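Local structure of nitrate regulatory protein (Klebsiella oxytoca, 4AKK) at residues 82-87 and 143-148; 133-138 and 160-165; 201-206 and 284-289. The protein acts as a nitrate- and nitrite-responsive antiterminator that binds the nasF leader RNA and lets transcription of the nasFEDCBA operon proceed past its terminator. One frame throughout, in Å; residues are numbered along the deposited sequence.

Interaction 1: 82-87 and 143-148; sequences IWLCSG and KRVRDR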
loop_
_atom_site.group_PDB
_atom_site.type_symbol
_atom_site.label_atom_id
_atom_site.label_comp_id
_atom_site.label_asym_id
_atom_site.label_seq_id
_atom_site.Cartn_x
_atom_site.Cartn_y
_atom_site.Cartn_z
ATOM N N ILE A 82 4.468 5.599 -35.609
ATOM C CA ILE A 82 4.773 4.986 -36.905
ATOM C C ILE A 82 5.074 6.065 -37.945
ATOM O O ILE A 82 5.998 5.942 -38.740
ATOM C CB ILE A 82 3.633 4.063 -37.410
ATOM C CG1 ILE A 82 3.347 2.944 -36.407
ATOM C CG2 ILE A 82 4.016 3.434 -38.742
ATOM C CD1 ILE A 82 4.464 1.911 -36.321
ATOM N N TRP A 83 4.282 7.125 -37.925
ATOM C CA TRP A 83 4.580 8.312 -38.702
ATOM C C TRP A 83 6.027 8.761 -38.498
ATOM O O TRP A 83 6.758 8.950 -39.470
ATOM C CB TRP A 83 3.598 9.421 -38.326
ATOM C CG TRP A 83 3.948 10.751 -38.850
ATOM C CD1 TRP A 83 4.422 11.810 -38.137
ATOM C CD2 TRP A 83 3.858 11.188 -40.210
ATOM N NE1 TRP A 83 4.634 12.880 -38.965
ATOM C CE2 TRP A 83 4.296 12.529 -40.244
ATOM C CE3 TRP A 83 3.451 10.580 -41.400
ATOM C CZ2 TRP A 83 4.337 13.276 -41.427
ATOM C CZ3 TRP A 83 3.494 11.323 -42.576
ATOM C CH2 TRP A 83 3.937 12.657 -42.578
ATOM N N LEU A 84 6.454 8.918 -37.239
ATOM C CA LEU A 84 7.811 9.406 -36.967
ATOM C C LEU A 84 8.915 8.391 -37.316
ATOM O O LEU A 84 9.887 8.741 -37.982
ATOM C CB LEU A 84 7.948 9.906 -35.519
ATOM C CG LEU A 84 7.104 11.133 -35.134
ATOM C CD1 LEU A 84 7.022 11.303 -33.615
ATOM C CD2 LEU A 84 7.612 12.424 -35.806
ATOM N N CYS A 85 8.754 7.140 -36.890
ATOM C CA CYS A 85 9.740 6.086 -37.167
ATOM C C CYS A 85 9.865 5.737 -38.654
ATOM O O CYS A 85 10.888 5.198 -39.084
ATOM C CB CYS A 85 9.383 4.797 -36.418
ATOM S SG CYS A 85 9.516 4.837 -34.605
ATOM N N SER A 86 8.818 6.009 -39.429
ATOM C CA SER A 86 8.850 5.756 -40.872
ATOM C C SER A 86 9.269 7.002 -41.649
ATOM O O SER A 86 9.171 7.045 -42.875
ATOM C CB SER A 86 7.488 5.277 -41.374
ATOM O OG SER A 86 6.600 6.376 -41.484
ATOM N N GLY A 87 9.726 8.020 -40.927
ATOM C CA GLY A 87 10.171 9.250 -41.557
ATOM C C GLY A 87 9.107 9.953 -42.377
ATOM O O GLY A 87 9.397 10.491 -43.446
ATOM N N LYS A 143 1.597 19.466 -33.846
ATOM C CA LYS A 143 2.336 20.230 -34.842
ATOM C C LYS A 143 3.756 19.683 -34.993
ATOM O O LYS A 143 4.231 19.454 -36.104
ATOM C CB LYS A 143 2.371 21.714 -34.483
ATOM C CG LYS A 143 3.077 22.556 -35.536
ATOM C CD LYS A 143 2.914 24.047 -35.288
ATOM C CE LYS A 143 3.629 24.857 -36.367
ATOM N NZ LYS A 143 3.832 26.272 -35.947
ATOM N N ARG A 144 4.427 19.449 -33.875
ATOM C CA ARG A 144 5.772 18.893 -33.940
ATOM C C ARG A 144 5.750 17.512 -34.544
ATOM O O ARG A 144 6.652 17.160 -35.296
ATOM C CB ARG A 144 6.438 18.858 -32.566
ATOM C CG ARG A 144 6.941 20.219 -32.137
ATOM C CD ARG A 144 7.862 20.152 -30.943
ATOM N NE ARG A 144 8.289 21.498 -30.575
ATOM C CZ ARG A 144 9.278 22.156 -31.170
ATOM N NH1 ARG A 144 9.964 21.581 -32.155
ATOM N NH2 ARG A 144 9.585 23.384 -30.774
ATOM N N VAL A 145 4.731 16.722 -34.207
ATOM C CA VAL A 145 4.613 15.394 -34.788
ATOM C C VAL A 145 4.484 15.511 -36.311
ATOM O O VAL A 145 5.223 14.851 -37.057
ATOM C CB VAL A 145 3.432 14.585 -34.190
ATOM C CG1 VAL A 145 3.115 13.380 -35.073
ATOM C CG2 VAL A 145 3.758 14.139 -32.770
ATOM N N ARG A 146 3.571 16.364 -36.772
ATOM C CA ARG A 146 3.405 16.571 -38.221
ATOM C C ARG A 146 4.700 17.010 -38.893
ATOM O O ARG A 146 5.129 16.419 -39.885
ATOM C CB ARG A 146 2.336 17.617 -38.519
ATOM C CG ARG A 146 1.012 17.329 -37.876
ATOM C CD ARG A 146 -0.072 18.200 -38.468
ATOM N NE ARG A 146 -1.065 18.533 -37.457
ATOM C CZ ARG A 146 -1.132 19.710 -36.853
ATOM N NH1 ARG A 146 -0.270 20.671 -37.178
ATOM N NH2 ARG A 146 -2.065 19.930 -35.936
ATOM N N ASP A 147 5.315 18.052 -38.344
ATOM C CA ASP A 147 6.542 18.608 -38.900
ATOM C C ASP A 147 7.723 17.682 -38.640
ATOM O O ASP A 147 8.832 17.940 -39.096
ATOM C CB ASP A 147 6.818 19.989 -38.299
ATOM C CG ASP A 147 5.649 20.941 -38.478
ATOM O OD1 ASP A 147 4.781 20.635 -39.317
ATOM O OD2 ASP A 147 5.593 21.987 -37.793
ATOM N N ARG A 148 7.475 16.603 -37.905
ATOM C CA ARG A 148 8.536 15.673 -37.544
ATOM C C ARG A 148 9.707 16.401 -36.869
ATOM O O ARG A 148 10.878 16.051 -37.065
ATOM C CB ARG A 148 8.990 14.892 -38.778
ATOM C CG ARG A 148 7.807 14.282 -39.573
ATOM C CD ARG A 148 8.244 13.659 -40.900
ATOM N NE ARG A 148 9.386 12.784 -40.695
ATOM C CZ ARG A 148 10.526 12.854 -41.370
ATOM N NH1 ARG A 148 10.681 13.740 -42.345
ATOM N NH2 ARG A 148 11.509 12.011 -41.078
HETATM O O HOH W 1 10.689 11.236 -38.194
#

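Interaction 2: 133-138 and 160-165; sequences WYLPQL and SRIIRH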
loop_
_atom_site.group_PDB
_atom_site.type_symbol
_atom_site.label_atom_id
_atom_site.label_comp_id
_atom_site.label_asym_id
_atom_site.label_seq_id
_atom_site.Cartn_x
_atom_site.Cartn_y
_atom_site.Cartn_z
ATOM N N TRP A 133 -4.366 20.272 -16.954
ATOM C CA TRP A 133 -3.249 21.181 -17.214
ATOM C C TRP A 133 -2.476 20.783 -18.468
ATOM O O TRP A 133 -2.074 21.638 -19.254
ATOM C CB TRP A 133 -2.312 21.232 -16.005
ATOM C CG TRP A 133 -1.034 21.984 -16.236
ATOM C CD1 TRP A 133 0.068 21.542 -16.909
ATOM C CD2 TRP A 133 -0.715 23.303 -15.774
ATOM N NE1 TRP A 133 1.047 22.505 -16.905
ATOM C CE2 TRP A 133 0.591 23.596 -16.212
ATOM C CE3 TRP A 133 -1.410 24.265 -15.034
ATOM C CZ2 TRP A 133 1.216 24.810 -15.937
ATOM C CZ3 TRP A 133 -0.787 25.471 -14.761
ATOM C CH2 TRP A 133 0.512 25.734 -15.212
ATOM N N TYR A 134 -2.287 19.484 -18.660
ATOM C CA TYR A 134 -1.535 18.977 -19.808
ATOM C C TYR A 134 -2.340 18.872 -21.097
ATOM O O TYR A 134 -1.767 18.882 -22.179
ATOM C CB TYR A 134 -0.946 17.602 -19.493
ATOM C CG TYR A 134 0.204 17.653 -18.526
ATOM C CD1 TYR A 134 1.493 17.920 -18.967
ATOM C CD2 TYR A 134 0.002 17.439 -17.172
ATOM C CE1 TYR A 134 2.550 17.979 -18.077
ATOM C CE2 TYR A 134 1.048 17.494 -16.281
ATOM C CZ TYR A 134 2.319 17.764 -16.735
ATOM O OH TYR A 134 3.359 17.814 -15.837
ATOM N N LEU A 135 -3.659 18.745 -20.991
ATOM C CA LEU A 135 -4.483 18.531 -22.177
ATOM C C LEU A 135 -4.301 19.571 -23.292
ATOM O O LEU A 135 -4.210 19.204 -24.459
ATOM C CB LEU A 135 -5.958 18.367 -21.802
ATOM C CG LEU A 135 -6.255 17.022 -21.133
ATOM C CD1 LEU A 135 -7.712 16.915 -20.707
ATOM C CD2 LEU A 135 -5.876 15.867 -22.052
ATOM N N PRO A 136 -4.242 20.870 -22.942
ATOM C CA PRO A 136 -4.101 21.892 -23.988
ATOM C C PRO A 136 -2.758 21.845 -24.716
ATOM O O PRO A 136 -2.565 22.577 -25.682
ATOM C CB PRO A 136 -4.213 23.211 -23.213
ATOM C CG PRO A 136 -4.870 22.858 -21.923
ATOM C CD PRO A 136 -4.413 21.471 -21.609
ATOM N N GLN A 137 -1.839 21.005 -24.261
ATOM C CA GLN A 137 -0.531 20.920 -24.902
ATOM C C GLN A 137 -0.564 19.990 -26.107
ATOM O O GLN A 137 0.401 19.898 -26.857
ATOM C CB GLN A 137 0.531 20.468 -23.904
ATOM C CG GLN A 137 0.547 21.290 -22.634
ATOM C CD GLN A 137 1.838 21.142 -21.857
ATOM O OE1 GLN A 137 2.577 20.167 -22.027
ATOM N NE2 GLN A 137 2.118 22.112 -20.994
ATOM N N LEU A 138 -1.690 19.315 -26.299
ATOM C CA LEU A 138 -1.857 18.443 -27.452
ATOM C C LEU A 138 -1.659 19.149 -28.788
ATOM O O LEU A 138 -1.094 18.573 -29.712
ATOM C CB LEU A 138 -3.221 17.765 -27.420
ATOM C CG LEU A 138 -3.291 16.550 -26.506
ATOM C CD1 LEU A 138 -4.720 16.048 -26.406
ATOM C CD2 LEU A 138 -2.352 15.461 -27.012
ATOM N N SER A 160 2.266 9.634 -23.255
ATOM C CA SER A 160 2.205 8.784 -22.081
ATOM C C SER A 160 1.944 9.589 -20.816
ATOM O O SER A 160 1.274 9.108 -19.912
ATOM C CB SER A 160 3.501 7.988 -21.925
ATOM O OG SER A 160 3.677 7.098 -23.010
ATOM N N ARG A 161 2.507 10.796 -20.741
ATOM C CA ARG A 161 2.344 11.652 -19.567
ATOM C C ARG A 161 0.909 12.182 -19.431
ATOM O O ARG A 161 0.353 12.206 -18.336
ATOM C CB ARG A 161 3.335 12.814 -19.602
ATOM C CG ARG A 161 3.046 13.881 -18.554
ATOM C CD ARG A 161 4.123 14.945 -18.519
ATOM N NE ARG A 161 4.172 15.712 -19.760
ATOM C CZ ARG A 161 4.968 16.756 -19.962
ATOM N NH1 ARG A 161 5.782 17.168 -18.998
ATOM N NH2 ARG A 161 4.949 17.390 -21.129
ATOM N N ILE A 162 0.315 12.606 -20.544
ATOM C CA ILE A 162 -1.083 13.017 -20.538
ATOM C C ILE A 162 -1.964 11.859 -20.071
ATOM O O ILE A 162 -2.856 12.022 -19.236
ATOM C CB ILE A 162 -1.536 13.467 -21.935
ATOM C CG1 ILE A 162 -0.828 14.769 -22.321
ATOM C CG2 ILE A 162 -3.055 13.661 -21.969
ATOM C CD1 ILE A 162 -1.065 15.205 -23.751
ATOM N N ILE A 163 -1.681 10.681 -20.609
ATOM C CA ILE A 163 -2.405 9.468 -20.260
ATOM C C ILE A 163 -2.316 9.098 -18.777
ATOM O O ILE A 163 -3.317 8.727 -18.152
ATOM C CB ILE A 163 -1.947 8.274 -21.150
ATOM C CG1 ILE A 163 -2.471 8.474 -22.582
ATOM C CG2 ILE A 163 -2.462 6.957 -20.565
ATOM C CD1 ILE A 163 -1.804 7.584 -23.650
ATOM N N ARG A 164 -1.122 9.202 -18.212
ATOM C CA ARG A 164 -0.912 8.835 -16.814
ATOM C C ARG A 164 -1.688 9.716 -15.825
ATOM O O ARG A 164 -2.230 9.224 -14.830
ATOM C CB ARG A 164 0.583 8.869 -16.483
ATOM C CG ARG A 164 0.892 8.740 -14.987
ATOM C CD ARG A 164 2.376 8.510 -14.757
ATOM N NE ARG A 164 3.176 9.511 -15.450
ATOM C CZ ARG A 164 3.567 10.658 -14.906
ATOM N NH1 ARG A 164 3.245 10.945 -13.645
ATOM N NH2 ARG A 164 4.292 11.510 -15.619
ATOM N N HIS A 165 -1.730 11.017 -16.087
ATOM C CA HIS A 165 -2.493 11.927 -15.237
ATOM C C HIS A 165 -4.000 11.729 -15.366
ATOM O O HIS A 165 -4.738 11.950 -14.415
ATOM C CB HIS A 165 -2.114 13.374 -15.515
ATOM C CG HIS A 165 -0.707 13.693 -15.131
ATOM N ND1 HIS A 165 -0.045 13.514 -13.965
ATOM C CD2 HIS A 165 0.211 14.218 -16.015
ATOM C CE1 HIS A 165 1.242 13.947 -14.160
ATOM N NE2 HIS A 165 1.370 14.369 -15.403
HETATM O O HOH W 2 4.204 15.369 -14.990
HETATM O O HOH W 3 3.066 17.923 -23.208
#

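Interaction 3: 201-206 and 284-289; sequences QERALG and CAQTQR. With EDO (1,2-ethanediol), chain C.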
loop_
_atom_site.group_PDB
_atom_site.type_symbol
_atom_site.label_atom_id
_atom_site.label_comp_id
_atom_site.label_asym_id
_atom_site.label_seq_id
_atom_site.Cartn_x
_atom_site.Cartn_y
_atom_site.Cartn_z
ATOM N N GLN A 201 2.557 0.983 -23.859
ATOM C CA GLN A 201 3.953 1.407 -23.785
ATOM C C GLN A 201 4.906 0.323 -24.285
ATOM O O GLN A 201 5.913 0.636 -24.919
ATOM C CB GLN A 201 4.325 1.873 -22.368
ATOM C CG GLN A 201 3.558 3.115 -21.960
ATOM C CD GLN A 201 3.884 3.569 -20.560
ATOM O OE1 GLN A 201 4.921 3.199 -20.009
ATOM N NE2 GLN A 201 3.002 4.379 -19.973
ATOM N N GLU A 202 4.591 -0.941 -24.002
ATOM C CA GLU A 202 5.308 -2.063 -24.628
ATOM C C GLU A 202 5.309 -1.969 -26.163
ATOM O O GLU A 202 6.336 -2.209 -26.811
ATOM C CB GLU A 202 4.693 -3.405 -24.214
ATOM C CG GLU A 202 5.387 -4.634 -24.822
ATOM C CD GLU A 202 4.591 -5.922 -24.617
ATOM O OE1 GLU A 202 3.678 -5.929 -23.759
ATOM O OE2 GLU A 202 4.878 -6.928 -25.311
ATOM N N ARG A 203 4.162 -1.643 -26.751
ATOM C CA ARG A 203 4.084 -1.552 -28.208
ATOM C C ARG A 203 5.056 -0.470 -28.701
ATOM O O ARG A 203 5.889 -0.717 -29.569
ATOM C CB ARG A 203 2.655 -1.253 -28.684
ATOM C CG ARG A 203 2.568 -0.952 -30.206
ATOM C CD ARG A 203 1.136 -0.669 -30.683
ATOM N NE ARG A 203 0.615 0.590 -30.155
ATOM C CZ ARG A 203 -0.606 1.069 -30.391
ATOM N NH1 ARG A 203 -1.463 0.402 -31.168
ATOM N NH2 ARG A 203 -0.974 2.223 -29.850
ATOM N N ALA A 204 4.967 0.718 -28.105
ATOM C CA ALA A 204 5.817 1.851 -28.484
ATOM C C ALA A 204 7.313 1.570 -28.333
ATOM O O ALA A 204 8.105 1.882 -29.211
ATOM C CB ALA A 204 5.426 3.106 -27.684
ATOM N N LEU A 205 7.707 0.989 -27.213
ATOM C CA LEU A 205 9.122 0.733 -26.986
ATOM C C LEU A 205 9.649 -0.326 -27.952
ATOM O O LEU A 205 10.725 -0.176 -28.524
ATOM C CB LEU A 205 9.361 0.310 -25.536
ATOM C CG LEU A 205 9.063 1.422 -24.517
ATOM C CD1 LEU A 205 9.158 0.889 -23.098
ATOM C CD2 LEU A 205 9.973 2.641 -24.702
ATOM N N GLY A 206 8.883 -1.398 -28.135
ATOM C CA GLY A 206 9.306 -2.465 -29.023
ATOM C C GLY A 206 9.438 -1.988 -30.461
ATOM O O GLY A 206 10.363 -2.388 -31.163
ATOM N N CYS A 284 1.518 -4.125 -35.472
ATOM C CA CYS A 284 0.209 -4.621 -35.878
ATOM C C CYS A 284 -0.291 -5.698 -34.943
ATOM O O CYS A 284 -1.447 -5.661 -34.516
ATOM C CB CYS A 284 0.233 -5.119 -37.329
ATOM S SG CYS A 284 0.417 -3.753 -38.521
ATOM N N ALA A 285 0.577 -6.653 -34.620
ATOM C CA ALA A 285 0.215 -7.665 -33.638
ATOM C C ALA A 285 -0.211 -7.015 -32.320
ATOM O O ALA A 285 -1.208 -7.419 -31.720
ATOM C CB ALA A 285 1.366 -8.640 -33.418
ATOM N N GLN A 286 0.539 -6.010 -31.869
ATOM C CA GLN A 286 0.247 -5.367 -30.579
ATOM C C GLN A 286 -1.051 -4.573 -30.669
ATOM O O GLN A 286 -1.823 -4.525 -29.730
ATOM C CB GLN A 286 1.381 -4.418 -30.167
ATOM C CG GLN A 286 2.669 -5.110 -29.794
ATOM C CD GLN A 286 2.622 -5.719 -28.403
ATOM O OE1 GLN A 286 1.597 -5.663 -27.718
ATOM N NE2 GLN A 286 3.738 -6.310 -27.978
ATOM N N THR A 287 -1.281 -3.939 -31.810
ATOM C CA THR A 287 -2.501 -3.165 -31.983
ATOM C C THR A 287 -3.757 -4.052 -31.946
ATOM O O THR A 287 -4.800 -3.631 -31.448
ATOM C CB THR A 287 -2.461 -2.380 -33.283
ATOM O OG1 THR A 287 -1.302 -1.545 -33.280
ATOM C CG2 THR A 287 -3.727 -1.528 -33.447
ATOM N N GLN A 288 -3.659 -5.275 -32.462
ATOM C CA GLN A 288 -4.798 -6.200 -32.414
ATOM C C GLN A 288 -5.035 -6.641 -30.971
ATOM O O GLN A 288 -6.174 -6.773 -30.500
ATOM C CB GLN A 288 -4.551 -7.427 -33.289
ATOM C CG GLN A 288 -5.618 -8.522 -33.086
ATOM C CD GLN A 288 -5.581 -9.607 -34.152
ATOM O OE1 GLN A 288 -6.451 -9.664 -35.024
ATOM N NE2 GLN A 288 -4.576 -10.474 -34.087
ATOM N N ARG A 289 -3.928 -6.860 -30.275
ATOM C CA ARG A 289 -3.954 -7.182 -28.858
ATOM C C ARG A 289 -4.647 -6.095 -28.045
ATOM O O ARG A 289 -5.459 -6.388 -27.187
ATOM C CB ARG A 289 -2.528 -7.376 -28.360
ATOM C CG ARG A 289 -2.415 -7.768 -26.912
ATOM C CD ARG A 289 -0.981 -7.628 -26.473
ATOM N NE ARG A 289 -0.797 -7.901 -25.051
ATOM C CZ ARG A 289 0.239 -7.460 -24.345
ATOM N NH1 ARG A 289 1.166 -6.709 -24.935
ATOM N NH2 ARG A 289 0.349 -7.768 -23.053
HETATM C C1 EDO C . 2.027 3.005 -28.158
HETATM O O1 EDO C . 0.883 3.713 -28.632
HETATM C C2 EDO C . 2.642 2.155 -29.265
HETATM O O2 EDO C . 3.218 2.904 -30.345
#

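Interaction 1: 82-87 and 143-148
W83 and L84, on the last turn of helix 56-85, meet V145, R146 and R148 at the end of helix 138-147, in the all-helical NIT domain. Both helices finish in Schellman motifs, with G87 and R148 as the residues of positive phi, so the contact joins two C-terminal ends. One direct hydrogen bond crosses it: the indole NE1 of W83 donates to the carbonyl O of V145 at 2.8 Å, with a bent N-H...O angle of 140°. The acceptor lies close to the plane of the indole, whereas NE1 stands well above the plane of the V145 carbonyl. R148 N, closing its own turn, reaches the same oxygen from the opposite face, so two donors grip it. Farther round the indole edge, CZ2 of W83 comes 3.6 Å from R146 O.

The remaining van der Waals packing is modest. W83, whose CG is anti to the backbone N (chi1 169°), lays CD1 3.7 Å from V145 CG1. L84 uses its CD2 methyl, 3.6 Å from V145 O and close to R148 CA; beyond the pair, helix 152-167 packs against both L84 and V145 through A155.

R148 supplies the rest of the contact. Its aliphatic part passes the indole, CG lying 3.5 Å from W83 NE1, and the chain bends at chi3 (49°) to turn the guanidinium over G87. The carbonyl of that glycine lies against one face of the flat group, G87 O over its centre and 3.3 Å from R148 CZ. Water 1 ties the two helix ends together once more: it donates to the carbonyl O of L84 and accepts from R148 NH2 at 3.1 Å.

Interaction 2: 133-138 and 160-165
Y134 turns one side of its ring to R161 and H165, which lie next to each other nearest its CE1 and CE2 atoms, while I162 fills the hollow between L135 and L138. This is packing inside the NIT domain, where the chain passing from helix 122-134 into helix 138-147 lies against helix 152-167. The phenol is held on both faces: W133 CD1 stands over the centre of one, and R161 CG over the rim of the other. R161 bends at chi3 (65°), which brings its guanidinium back toward the ring with Y134 CE1 against one face, 3.3 Å from R161 NE; the two planes are tilted rather than stacked. Toward H165, on the same side as R161, the rings lie nearly parallel, at 11°, but are slid so far apart, with centroids 4.7 Å from each other, that they hardly overlap. The nearest atoms there are Y134 CE2 and H165 NE2, at 3.3 Å.

I162 fills its hollow with both branches. Its CG2 methyl touches L135 CD2 at 3.6 Å and its CD1 methyl touches L138 CD2 at 3.5 Å, while CG1 faces the CB of Y134. L73 of helix 56-85 also packs on I162, and helix 92-117 covers L135 and L138. The second subunit packs here too, its I331 on Y134 and its A332 on H165.

Water 2 lies in the plane of the imidazole, bonded to H165 NE2 and to Y134 OH at 2.7 Å; water 3 donates to Q137 OE1 and accepts from R161 NH2 at 2.9 Å. The direct contacts are van der Waals, even that of the probably charged guanidinium, which implies a contact held by shape, with its polar pairing mediated by water.

Interaction 3: 201-206 and 284-289
Q286, T287 and R289 of helix 277-312 face E202 and R203 of helix 180-212 in antiparallel helix packing inside the all-helical NIT domain, the short segments running at 174° with their axes 9.8 Å apart. Q286 comes first: its CB packs 3.7 Å from R203 CG as the two side chains run past each other in opposite directions. A bend at chi2 (-77°) then carries its amide toward E202, where NE2 makes a weak bond to OE2 at 3.0 Å. T287 follows with a hydroxyl that accepts from R203 NH1 at 2.9 Å and is also bonded to F283 O in its own helix. The other end of that guanidinium, NH2, faces O1 of a bound ethanediol, probably from the crystallisation liquor; the ligand is modelled too close to R203, so the detail of this bond is doubtful.

R289 reaches out extended and closes the group. Its NH1 forms a salt bridge with E202 OE1 at 2.9 Å, nearly straight but from above the carboxylate plane, and a second bond at 3.0 Å to Q286 OE1, in the carbonyl plane and on a lone pair. R263 and Q230 bind the carboxylate as well, and Q230 also holds R289 NH2. The buried carboxylate of E202 is probably ionised, its charge offset by R289 and R263, while the amides of Q286 and Q230 add further bonds.

How the interactions relate
Interactions 2 and 3 are buried, whereas interaction 1 is a surface contact farther from the centre of the chain. No helix pair recurs, but helix 152-167 links all three: it provides 160-165, packs on L84 and V145 of interaction 1, and meets interaction 3 where S160 touches Q201. Helix 138-147, which ends in interaction 1, enters interaction 2 through L138. R77 of helix 56-85, which contributes 82-87, bonds both S160 and the ethanediol of interaction 3. Chemistry follows position. The outer contact joins helix ends through backbone carbonyls, the second combines apolar packing with water bridges beside the other subunit, and the third sets direct charged and amide bonds between antiparallel helices.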